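Local structure of nourseothricin acetyltransferase (5C82) at residues Val122-Met127 with Arg158-Thr163. The protein probably acetylates the antibiotic nourseothricin, thereby conferring resistance, as an acyltransferase of the GNAT family. The protein carries 1 engineered substitution. Sequence-based numbering, arbitrary orientation.
Sequences VGRALM and RRMGFT
With CG anti to the backbone N (chi1 -166°) and further bends at chi2 and chi3, the side chain of Met127 reaches from helix 122-137 toward Met160 and Phe162, two residues of the loop that follows helix 151-158. The chain of Arg124, extended at chi1 and chi2, bends at chi3 (-46°) and so brings its guanidinium to the same loop. Met160 meets Met127 at about a right angle, with Met127 CB and Met160 SE 3.8 Å apart. Beyond the selenium, Met160 CE rests on the helix backbone, 3.9 Å from Gly123 C. Met127, like Met160 present as the selenomethionine label, also makes a Met-aromatic contact with Phe162: Met127 CG lies at the ring edge, in plane, and Met127 SE approaches obliquely, 3.9 Å from Phe162 CZ. Leu144 of strand 141-147 touches both Met127 and Phe162, so the pair packs on the central sheet.

The Arg124 guanidinium passes Met160 CG and turns its edge to the carbonyl of Arg159, the first residue past helix 151-158. Arg124 NH2 donates to Arg159 O at 3.3 Å, close to the guanidinium plane but above the carbonyl plane, and Arg124 NH1 adds a weak second bond to that oxygen. The guanidinium of Arg159 itself turns back to His155 O. In GNAT relatives the start of the helix equivalent to 122-137 binds the acetyl-CoA pyrophosphate; here its first turns meet the loop through apolar contacts, with Met127 and Phe162 buried, and through two long bonds between exposed arginines, a polar link that is probably loose.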
ATOM      1  N   VAL A 122      -9.005  19.669  16.577  1.00 22.20           N
ATOM      2  CA  VAL A 122      -8.234  20.064  15.375  1.00 20.79           C
ATOM      3  C   VAL A 122      -8.164  18.901  14.374  1.00 24.20           C
ATOM      4  O   VAL A 122      -8.432  19.105  13.188  1.00 22.91           O
ATOM      5  CB  VAL A 122      -6.796  20.573  15.704  1.00 24.85           C
ATOM      6  CG1 VAL A 122      -6.057  21.039  14.452  1.00 24.84           C
ATOM      7  CG2 VAL A 122      -6.798  21.660  16.752  1.00 24.89           C
ATOM      8  N   GLY A 123      -7.752  17.720  14.852  1.00 20.80           N
ATOM      9  CA  GLY A 123      -7.631  16.520  14.028  1.00 20.72           C
ATOM     10  C   GLY A 123      -8.927  16.142  13.344  1.00 24.53           C
ATOM     11  O   GLY A 123      -8.933  15.836  12.154  1.00 24.49           O
ATOM     12  N   ARG A 124     -10.045  16.209  14.101  1.00 21.23           N
ATOM     13  CA  ARG A 124     -11.400  15.899  13.656  1.00 20.46           C
ATOM     14  C   ARG A 124     -11.867  16.879  12.593  1.00 23.04           C
ATOM     15  O   ARG A 124     -12.449  16.454  11.585  1.00 23.27           O
ATOM     16  CB  ARG A 124     -12.356  15.882  14.868  1.00 20.68           C
ATOM     17  CG  ARG A 124     -13.831  15.648  14.520  1.00 30.28           C
ATOM     18  CD  ARG A 124     -14.660  15.349  15.759  1.00 38.05           C
ATOM     19  NE  ARG A 124     -13.975  14.367  16.599  1.00 47.93           N
ATOM     20  CZ  ARG A 124     -13.991  13.046  16.413  1.00 58.75           C
ATOM     21  NH1 ARG A 124     -14.739  12.507  15.448  1.00 45.01           N
ATOM     22  NH2 ARG A 124     -13.280  12.258  17.195  1.00 34.12           N
ATOM     23  N   ALA A 125     -11.619  18.195  12.813  1.00 18.13           N
ATOM     24  CA  ALA A 125     -11.987  19.233  11.860  1.00 16.68           C
ATOM     25  C   ALA A 125     -11.168  19.072  10.569  1.00 19.05           C
ATOM     26  O   ALA A 125     -11.751  19.128   9.481  1.00 18.46           O
ATOM     27  CB  ALA A 125     -11.776  20.614  12.462  1.00 16.97           C
ATOM     28  N   LEU A 126      -9.850  18.814  10.678  1.00 14.94           N
ATOM     29  CA  LEU A 126      -8.997  18.598   9.483  1.00 15.09           C
ATOM     30  C   LEU A 126      -9.447  17.375   8.663  1.00 19.36           C
ATOM     31  O   LEU A 126      -9.452  17.435   7.436  1.00 18.45           O
ATOM     32  CB  LEU A 126      -7.502  18.470   9.826  1.00 15.09           C
ATOM     33  CG  LEU A 126      -6.784  19.716  10.329  1.00 19.54           C
ATOM     34  CD1 LEU A 126      -5.461  19.336  10.972  1.00 19.49           C
ATOM     35  CD2 LEU A 126      -6.589  20.754   9.225  1.00 18.26           C
HETATM   36  N   MSE A 127      -9.837  16.281   9.361  1.00 16.98           N
HETATM   37  CA  MSE A 127     -10.334  15.046   8.754  1.00 15.89           C
HETATM   38  C   MSE A 127     -11.706  15.283   8.100  1.00 19.72           C
HETATM   39  O   MSE A 127     -12.008  14.671   7.074  1.00 18.97           O
HETATM   40  CB  MSE A 127     -10.384  13.895   9.777  1.00 17.17           C
HETATM   41  CG  MSE A 127     -10.573  12.528   9.122  1.00 23.71           C
HETATM   42 SE   MSE A 127      -9.024  12.071   7.981  0.86 31.58          SE
HETATM   43  CE  MSE A 127      -7.835  11.348   9.304  1.00 27.60           C
ATOM     44  N   ARG A 158     -10.239   5.376  14.960  1.00 13.47           N
ATOM     45  CA  ARG A 158     -11.351   4.465  15.208  1.00 13.20           C
ATOM     46  C   ARG A 158     -12.579   5.238  15.656  1.00 16.05           C
ATOM     47  O   ARG A 158     -13.715   4.864  15.363  1.00 14.95           O
ATOM     48  CB  ARG A 158     -10.940   3.371  16.247  1.00 12.46           C
ATOM     49  CG  ARG A 158     -12.010   2.300  16.493  1.00 15.70           C
ATOM     50  CD  ARG A 158     -12.283   1.466  15.242  1.00 20.10           C
ATOM     51  NE  ARG A 158     -12.965   0.205  15.557  1.00 27.75           N
ATOM     52  CZ  ARG A 158     -14.259  -0.043  15.363  1.00 36.97           C
ATOM     53  NH1 ARG A 158     -15.047   0.872  14.802  1.00 18.53           N
ATOM     54  NH2 ARG A 158     -14.767  -1.214  15.695  1.00 22.05           N
ATOM     55  N   ARG A 159     -12.341   6.341  16.347  1.00 15.12           N
ATOM     56  CA  ARG A 159     -13.372   7.231  16.877  1.00 14.39           C
ATOM     57  C   ARG A 159     -13.721   8.385  15.926  1.00 18.44           C
ATOM     58  O   ARG A 159     -14.414   9.329  16.312  1.00 18.37           O
ATOM     59  CB  ARG A 159     -12.928   7.719  18.245  1.00 11.79           C
ATOM     60  CG  ARG A 159     -13.071   6.635  19.270  1.00 16.47           C
ATOM     61  CD  ARG A 159     -12.166   6.885  20.444  1.00 14.45           C
ATOM     62  NE  ARG A 159     -12.269   5.814  21.433  1.00 14.99           N
ATOM     63  CZ  ARG A 159     -11.658   4.636  21.361  1.00 27.81           C
ATOM     64  NH1 ARG A 159     -10.928   4.322  20.297  1.00 19.93           N
ATOM     65  NH2 ARG A 159     -11.810   3.743  22.331  1.00 14.97           N
HETATM   66  N   MSE A 160     -13.265   8.285  14.678  1.00 14.83           N
HETATM   67  CA  MSE A 160     -13.579   9.206  13.584  1.00 14.32           C
HETATM   68  C   MSE A 160     -14.307   8.442  12.447  1.00 18.64           C
HETATM   69  O   MSE A 160     -14.572   9.025  11.386  1.00 19.22           O
HETATM   70  CB  MSE A 160     -12.296   9.830  13.020  1.00 16.11           C
HETATM   71  CG  MSE A 160     -11.834  11.061  13.769  1.00 21.99           C
HETATM   72 SE   MSE A 160     -10.250  11.728  12.877  0.79 28.58          SE
HETATM   73  CE  MSE A 160      -9.392  12.468  14.432  1.00 24.69           C
ATOM     74  N   GLY A 161     -14.566   7.148  12.656  1.00 13.58           N
ATOM     75  CA  GLY A 161     -15.274   6.319  11.680  1.00 13.84           C
ATOM     76  C   GLY A 161     -14.439   5.358  10.848  1.00 17.62           C
ATOM     77  O   GLY A 161     -14.988   4.630  10.010  1.00 17.97           O
ATOM     78  N   PHE A 162     -13.107   5.365  11.037  1.00 12.89           N
ATOM     79  CA  PHE A 162     -12.197   4.440  10.341  1.00 12.54           C
ATOM     80  C   PHE A 162     -12.163   3.092  11.049  1.00 18.27           C
ATOM     81  O   PHE A 162     -12.443   2.999  12.256  1.00 18.03           O
ATOM     82  CB  PHE A 162     -10.753   5.005  10.293  1.00 13.57           C
ATOM     83  CG  PHE A 162     -10.604   6.205   9.386  1.00 14.45           C
ATOM     84  CD1 PHE A 162     -10.897   7.491   9.848  1.00 16.71           C
ATOM     85  CD2 PHE A 162     -10.156   6.058   8.079  1.00 15.77           C
ATOM     86  CE1 PHE A 162     -10.759   8.605   9.001  1.00 17.43           C
ATOM     87  CE2 PHE A 162     -10.033   7.174   7.226  1.00 17.66           C
ATOM     88  CZ  PHE A 162     -10.320   8.435   7.698  1.00 15.51           C
ATOM     89  N   THR A 163     -11.855   2.034  10.281  1.00 14.47           N
ATOM     90  CA  THR A 163     -11.641   0.681  10.808  1.00 13.97           C
ATOM     91  C   THR A 163     -10.447   0.105  10.053  1.00 16.95           C
ATOM     92  O   THR A 163     -10.191   0.500   8.916  1.00 16.75           O
ATOM     93  CB  THR A 163     -12.863  -0.246  10.644  1.00 19.30           C
ATOM     94  OG1 THR A 163     -13.131  -0.389   9.261  1.00 21.03           O
ATOM     95  CG2 THR A 163     -14.107   0.231  11.389  1.00 17.60           C
TER